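Local coordinates for protein FkbI (Streptomyces hygroscopicus, PDB 1R2J), which is a flavoprotein of the acyl-CoA dehydrogenase family that binds FAD and probably oxidises an acyl-ACP intermediate in making the methoxymalonyl extender unit of the polyketide FK520, at residues A299-K304 against V355-H360; A145-D150 against V177-K182. One frame throughout, in Å; residues are numbered along the deposited sequence.

Interaction 1 of 2, residues A299-K304 against V355-H360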
loop_
_atom_site.group_PDB
_atom_site.type_symbol
_atom_site.label_atom_id
_atom_site.label_comp_id
_atom_site.label_asym_id
_atom_site.label_seq_id
_atom_site.Cartn_x
_atom_site.Cartn_y
_atom_site.Cartn_z
ATOM N N ALA A 299 -1.582 -16.672 -5.354
ATOM C CA ALA A 299 -0.550 -16.670 -4.320
ATOM C C ALA A 299 -0.414 -15.275 -3.705
ATOM O O ALA A 299 -0.098 -15.134 -2.525
ATOM C CB ALA A 299 0.776 -17.113 -4.901
ATOM N N THR A 300 -0.652 -14.248 -4.513
ATOM C CA THR A 300 -0.574 -12.873 -4.044
ATOM C C THR A 300 -1.792 -12.531 -3.181
ATOM O O THR A 300 -1.662 -11.872 -2.149
ATOM C CB THR A 300 -0.476 -11.891 -5.233
ATOM O OG1 THR A 300 0.777 -12.087 -5.907
ATOM C CG2 THR A 300 -0.572 -10.445 -4.748
ATOM N N ILE A 301 -2.975 -12.971 -3.603
ATOM C CA ILE A 301 -4.190 -12.724 -2.822
ATOM C C ILE A 301 -3.997 -13.430 -1.474
ATOM O O ILE A 301 -4.311 -12.894 -0.407
ATOM C CB ILE A 301 -5.441 -13.322 -3.516
ATOM C CG1 ILE A 301 -5.780 -12.523 -4.787
ATOM C CG2 ILE A 301 -6.620 -13.316 -2.553
ATOM C CD1 ILE A 301 -6.760 -13.242 -5.723
ATOM N N LEU A 302 -3.466 -14.644 -1.549
ATOM C CA LEU A 302 -3.214 -15.450 -0.370
ATOM C C LEU A 302 -2.253 -14.747 0.591
ATOM O O LEU A 302 -2.506 -14.683 1.795
ATOM C CB LEU A 302 -2.636 -16.800 -0.792
ATOM C CG LEU A 302 -2.187 -17.733 0.328
ATOM C CD1 LEU A 302 -3.378 -18.172 1.127
ATOM C CD2 LEU A 302 -1.482 -18.933 -0.276
ATOM N N ALA A 303 -1.162 -14.204 0.053
ATOM C CA ALA A 303 -0.168 -13.517 0.877
ATOM C C ALA A 303 -0.735 -12.296 1.584
ATOM O O ALA A 303 -0.505 -12.089 2.777
ATOM C CB ALA A 303 1.021 -13.112 0.028
ATOM N N LYS A 304 -1.467 -11.476 0.843
ATOM C CA LYS A 304 -2.047 -10.285 1.426
ATOM C C LYS A 304 -3.022 -10.681 2.527
ATOM O O LYS A 304 -2.975 -10.143 3.630
ATOM C CB LYS A 304 -2.762 -9.456 0.346
ATOM C CG LYS A 304 -3.369 -8.161 0.854
ATOM C CD LYS A 304 -4.799 -8.349 1.338
ATOM C CE LYS A 304 -5.230 -7.193 2.239
ATOM N NZ LYS A 304 -6.479 -7.509 2.997
ATOM N N VAL A 355 -13.695 -15.077 -0.603
ATOM C CA VAL A 355 -14.511 -15.473 -1.754
ATOM C C VAL A 355 -13.618 -15.793 -2.949
ATOM O O VAL A 355 -13.880 -16.748 -3.679
ATOM C CB VAL A 355 -15.551 -14.389 -2.177
ATOM C CG1 VAL A 355 -16.326 -13.890 -0.967
ATOM C CG2 VAL A 355 -14.874 -13.255 -2.902
ATOM N N MET A 356 -12.555 -15.015 -3.148
ATOM C CA MET A 356 -11.677 -15.273 -4.286
ATOM C C MET A 356 -10.870 -16.557 -4.122
ATOM O O MET A 356 -10.742 -17.336 -5.068
ATOM C CB MET A 356 -10.739 -14.087 -4.530
ATOM C CG MET A 356 -11.471 -12.805 -4.920
ATOM S SD MET A 356 -10.353 -11.480 -5.436
ATOM C CE MET A 356 -9.895 -10.774 -3.863
ATOM N N LEU A 357 -10.328 -16.786 -2.930
ATOM C CA LEU A 357 -9.554 -18.002 -2.699
ATOM C C LEU A 357 -10.468 -19.223 -2.735
ATOM O O LEU A 357 -10.045 -20.310 -3.115
ATOM C CB LEU A 357 -8.833 -17.933 -1.358
ATOM C CG LEU A 357 -7.700 -16.904 -1.294
ATOM C CD1 LEU A 357 -7.272 -16.732 0.148
ATOM C CD2 LEU A 357 -6.533 -17.338 -2.170
ATOM N N ALA A 358 -11.721 -19.035 -2.328
ATOM C CA ALA A 358 -12.694 -20.118 -2.341
ATOM C C ALA A 358 -12.935 -20.484 -3.805
ATOM O O ALA A 358 -12.966 -21.660 -4.172
ATOM C CB ALA A 358 -13.998 -19.664 -1.701
ATOM N N GLN A 359 -13.096 -19.462 -4.637
ATOM C CA GLN A 359 -13.334 -19.690 -6.052
ATOM C C GLN A 359 -12.144 -20.417 -6.659
ATOM O O GLN A 359 -12.313 -21.315 -7.476
ATOM C CB GLN A 359 -13.580 -18.361 -6.768
ATOM C CG GLN A 359 -14.848 -17.668 -6.294
ATOM C CD GLN A 359 -15.064 -16.315 -6.946
ATOM O OE1 GLN A 359 -14.120 -15.545 -7.136
ATOM N NE2 GLN A 359 -16.316 -16.013 -7.280
ATOM N N HIS A 360 -10.943 -20.034 -6.240
ATOM C CA HIS A 360 -9.728 -20.658 -6.742
ATOM C C HIS A 360 -9.663 -22.142 -6.360
ATOM O O HIS A 360 -9.429 -23.002 -7.208
ATOM C CB HIS A 360 -8.497 -19.929 -6.197
ATOM C CG HIS A 360 -7.204 -20.572 -6.583
ATOM N ND1 HIS A 360 -6.745 -20.596 -7.881
ATOM C CD2 HIS A 360 -6.302 -21.266 -5.851
ATOM C CE1 HIS A 360 -5.616 -21.279 -7.934
ATOM N NE2 HIS A 360 -5.326 -21.697 -6.715
#
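I301 reaches from helix 299-304 into the face of helix 355-360 formed by M356 and L357. Its CB points toward that helix and divides the work between two branches. With CG1 beside the backbone N (chi1 -70°), the short branch, I301 CG2, swings beside the carbonyl carbon, where it lies 4.0 Å from L357 CG and equally close to L357 CD2. The longer branch runs on through CG1 in an almost straight chain, and I301 CD1 comes 4.0 Å from M356 SD. A beta-branched residue suits this place because one side chain can meet two successive residues of the partner helix. The I301 and L357 side chains pass alongside, each heading for the other's helix, while M356 lies nearly perpendicular to I301. The side chains meet through apolar groups, and no hydrogen bond crosses between the segments.

The two segments belong to the all-helical C-terminal domain of the acyl-CoA dehydrogenase fold. The axes of the two segments approach to 10.2 Å, with the N-to-C directions 140° apart, so the helices run roughly antiparallel. R226 of helix 219-248 touches both I301 and M356, the latter bringing a flexible, polarisable thioether to the isoleucine methyl. L357 extends beyond the isoleucine: L357 CD2 is 4.2 Å from L302 CB, packing beside the helix backbone. L302 in turn touches V281 of helix 262-287.

Interaction 2 of 2, residues A145-D150 against V177-K182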
loop_
_atom_site.group_PDB
_atom_site.type_symbol
_atom_site.label_atom_id
_atom_site.label_comp_id
_atom_site.label_asym_id
_atom_site.label_seq_id
_atom_site.Cartn_x
_atom_site.Cartn_y
_atom_site.Cartn_z
ATOM N N ALA A 145 -1.901 8.705 -0.300
ATOM C CA ALA A 145 -0.831 9.595 -0.748
ATOM C C ALA A 145 -1.286 10.695 -1.713
ATOM O O ALA A 145 -0.465 11.480 -2.196
ATOM C CB ALA A 145 0.285 8.773 -1.390
ATOM N N ALA A 146 -2.583 10.759 -1.994
ATOM C CA ALA A 146 -3.099 11.768 -2.918
ATOM C C ALA A 146 -2.752 13.199 -2.498
ATOM O O ALA A 146 -2.574 14.074 -3.342
ATOM C CB ALA A 146 -4.614 11.619 -3.066
ATOM N N ALA A 147 -2.653 13.438 -1.194
ATOM C CA ALA A 147 -2.334 14.772 -0.692
ATOM C C ALA A 147 -0.901 15.184 -1.018
ATOM O O ALA A 147 -0.539 16.350 -0.864
ATOM C CB ALA A 147 -2.562 14.829 0.818
ATOM N N TYR A 148 -0.092 14.227 -1.472
ATOM C CA TYR A 148 1.308 14.488 -1.800
ATOM C C TYR A 148 1.612 14.332 -3.284
ATOM O O TYR A 148 2.614 14.849 -3.774
ATOM C CB TYR A 148 2.233 13.507 -1.068
ATOM C CG TYR A 148 2.020 13.366 0.419
ATOM C CD1 TYR A 148 2.221 14.442 1.279
ATOM C CD2 TYR A 148 1.631 12.145 0.967
ATOM C CE1 TYR A 148 2.037 14.304 2.655
ATOM C CE2 TYR A 148 1.446 11.998 2.340
ATOM C CZ TYR A 148 1.651 13.080 3.176
ATOM O OH TYR A 148 1.481 12.934 4.533
ATOM N N ALA A 149 0.754 13.607 -3.988
ATOM C CA ALA A 149 0.973 13.305 -5.397
ATOM C C ALA A 149 1.014 14.441 -6.413
ATOM O O ALA A 149 0.319 15.451 -6.282
ATOM C CB ALA A 149 -0.051 12.265 -5.856
ATOM N N ASP A 150 1.856 14.247 -7.427
ATOM C CA ASP A 150 1.979 15.179 -8.539
ATOM C C ASP A 150 1.084 14.561 -9.612
ATOM O O ASP A 150 0.429 15.262 -10.377
ATOM C CB ASP A 150 3.408 15.230 -9.094
ATOM C CG ASP A 150 4.410 15.790 -8.111
ATOM O OD1 ASP A 150 5.126 14.988 -7.475
ATOM O OD2 ASP A 150 4.488 17.031 -7.975
ATOM N N VAL A 177 -8.360 17.908 -4.513
ATOM C CA VAL A 177 -7.949 16.823 -3.638
ATOM C C VAL A 177 -8.299 17.226 -2.210
ATOM O O VAL A 177 -7.663 18.105 -1.626
ATOM C CB VAL A 177 -6.432 16.571 -3.756
ATOM C CG1 VAL A 177 -5.683 17.886 -3.705
ATOM C CG2 VAL A 177 -5.967 15.659 -2.632
ATOM N N GLU A 178 -9.328 16.595 -1.655
ATOM C CA GLU A 178 -9.764 16.904 -0.299
ATOM C C GLU A 178 -9.310 15.793 0.648
ATOM O O GLU A 178 -9.775 14.656 0.566
ATOM C CB GLU A 178 -11.291 17.053 -0.252
ATOM C CG GLU A 178 -11.783 18.195 0.643
ATOM C CD GLU A 178 -11.801 19.546 -0.069
ATOM O OE1 GLU A 178 -11.807 20.589 0.623
ATOM O OE2 GLU A 178 -11.825 19.566 -1.318
ATOM N N ARG A 179 -8.394 16.134 1.545
ATOM C CA ARG A 179 -7.855 15.169 2.492
ATOM C C ARG A 179 -8.925 14.589 3.415
ATOM O O ARG A 179 -9.834 15.297 3.854
ATOM C CB ARG A 179 -6.764 15.829 3.343
ATOM C CG ARG A 179 -5.616 16.444 2.552
ATOM C CD ARG A 179 -4.665 17.199 3.476
ATOM N NE ARG A 179 -3.563 17.841 2.761
ATOM C CZ ARG A 179 -2.607 18.566 3.337
ATOM N NH1 ARG A 179 -2.608 18.751 4.653
ATOM N NH2 ARG A 179 -1.646 19.107 2.594
ATOM N N VAL A 180 -8.820 13.294 3.697
ATOM C CA VAL A 180 -9.754 12.649 4.615
ATOM C C VAL A 180 -9.440 13.336 5.945
ATOM O O VAL A 180 -8.298 13.327 6.393
ATOM C CB VAL A 180 -9.473 11.130 4.727
ATOM C CG1 VAL A 180 -10.470 10.478 5.684
ATOM C CG2 VAL A 180 -9.563 10.492 3.359
ATOM N N PRO A 181 -10.444 13.955 6.583
ATOM C CA PRO A 181 -10.228 14.651 7.859
ATOM C C PRO A 181 -9.501 13.917 8.993
ATOM O O PRO A 181 -8.406 14.316 9.386
ATOM C CB PRO A 181 -11.638 15.104 8.251
ATOM C CG PRO A 181 -12.537 14.136 7.537
ATOM C CD PRO A 181 -11.866 13.988 6.203
ATOM N N LYS A 182 -10.096 12.858 9.529
ATOM C CA LYS A 182 -9.462 12.138 10.631
ATOM C C LYS A 182 -9.367 10.627 10.384
ATOM O O LYS A 182 -10.172 9.853 10.910
ATOM C CB LYS A 182 -10.244 12.388 11.929
ATOM C CG LYS A 182 -10.411 13.850 12.308
ATOM C CD LYS A 182 -9.165 14.428 12.971
ATOM C CE LYS A 182 -8.977 13.901 14.393
ATOM N NZ LYS A 182 -7.802 14.545 15.068
#
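The guanidinium group of R179 is met obliquely by the methyl group of A147, with A147 CB 3.7 Å from R179 NE. The second flat group in the contact is the peptide joining A146 to A147, and V177 sits over one of its faces. V177 CG2 is 4.1 Å from A146 C, and V177 CG2 is 3.8 Å from A146 O. The arginine reaches the alanine alongside rather than with its end. Its chain is extended from CG to NE, and A147 CB also touches R179 CG at 3.9 Å and R179 CD at 4.1 Å. This apolar stem lets an exposed arginine pack on an alanine, while NH1 makes a long, weak ion pair with E24.

Both segments belong to the beta-rich middle domain of the acyl-CoA dehydrogenase fold. R179 and V177 lie on strand 175-179, which pairs antiparallel with strand 192-196, and the alanines lie in the loop after strand 133-143. There Y148 N bonds to A145 O, closing a type I turn with A146 and A147 at its corners. Small side chains let this turn come close to the strand. In V177, chi1 46° puts CG1 between the backbone N and the carbonyl carbon and CG2 anti to the N, against the turn; A146 CB is 4.3 Å from V177 CG2. A146 and V177 both touch A192 of strand 192-196.

In the fold
From the N terminus, the chain first passes through helices and then enters the beta-rich middle domain. There interaction 2 closes a loop of 26 residues, about half of them strand, joining the turn after strand 133-143 to strand 175-179. Only then does the chain run through helices 219-248 and 262-287 to helix 297-322, where interaction 1 opens. That contact closes a mostly helical loop of 50 residues, bringing helix 350-361 back onto the start of helix 297-322. The two loops follow in series, neither nesting nor crossing. Their centres are 30 Å apart, yet the side chain of A146 is about 7 Å, and that of M356 about 9 Å, from the bound FAD.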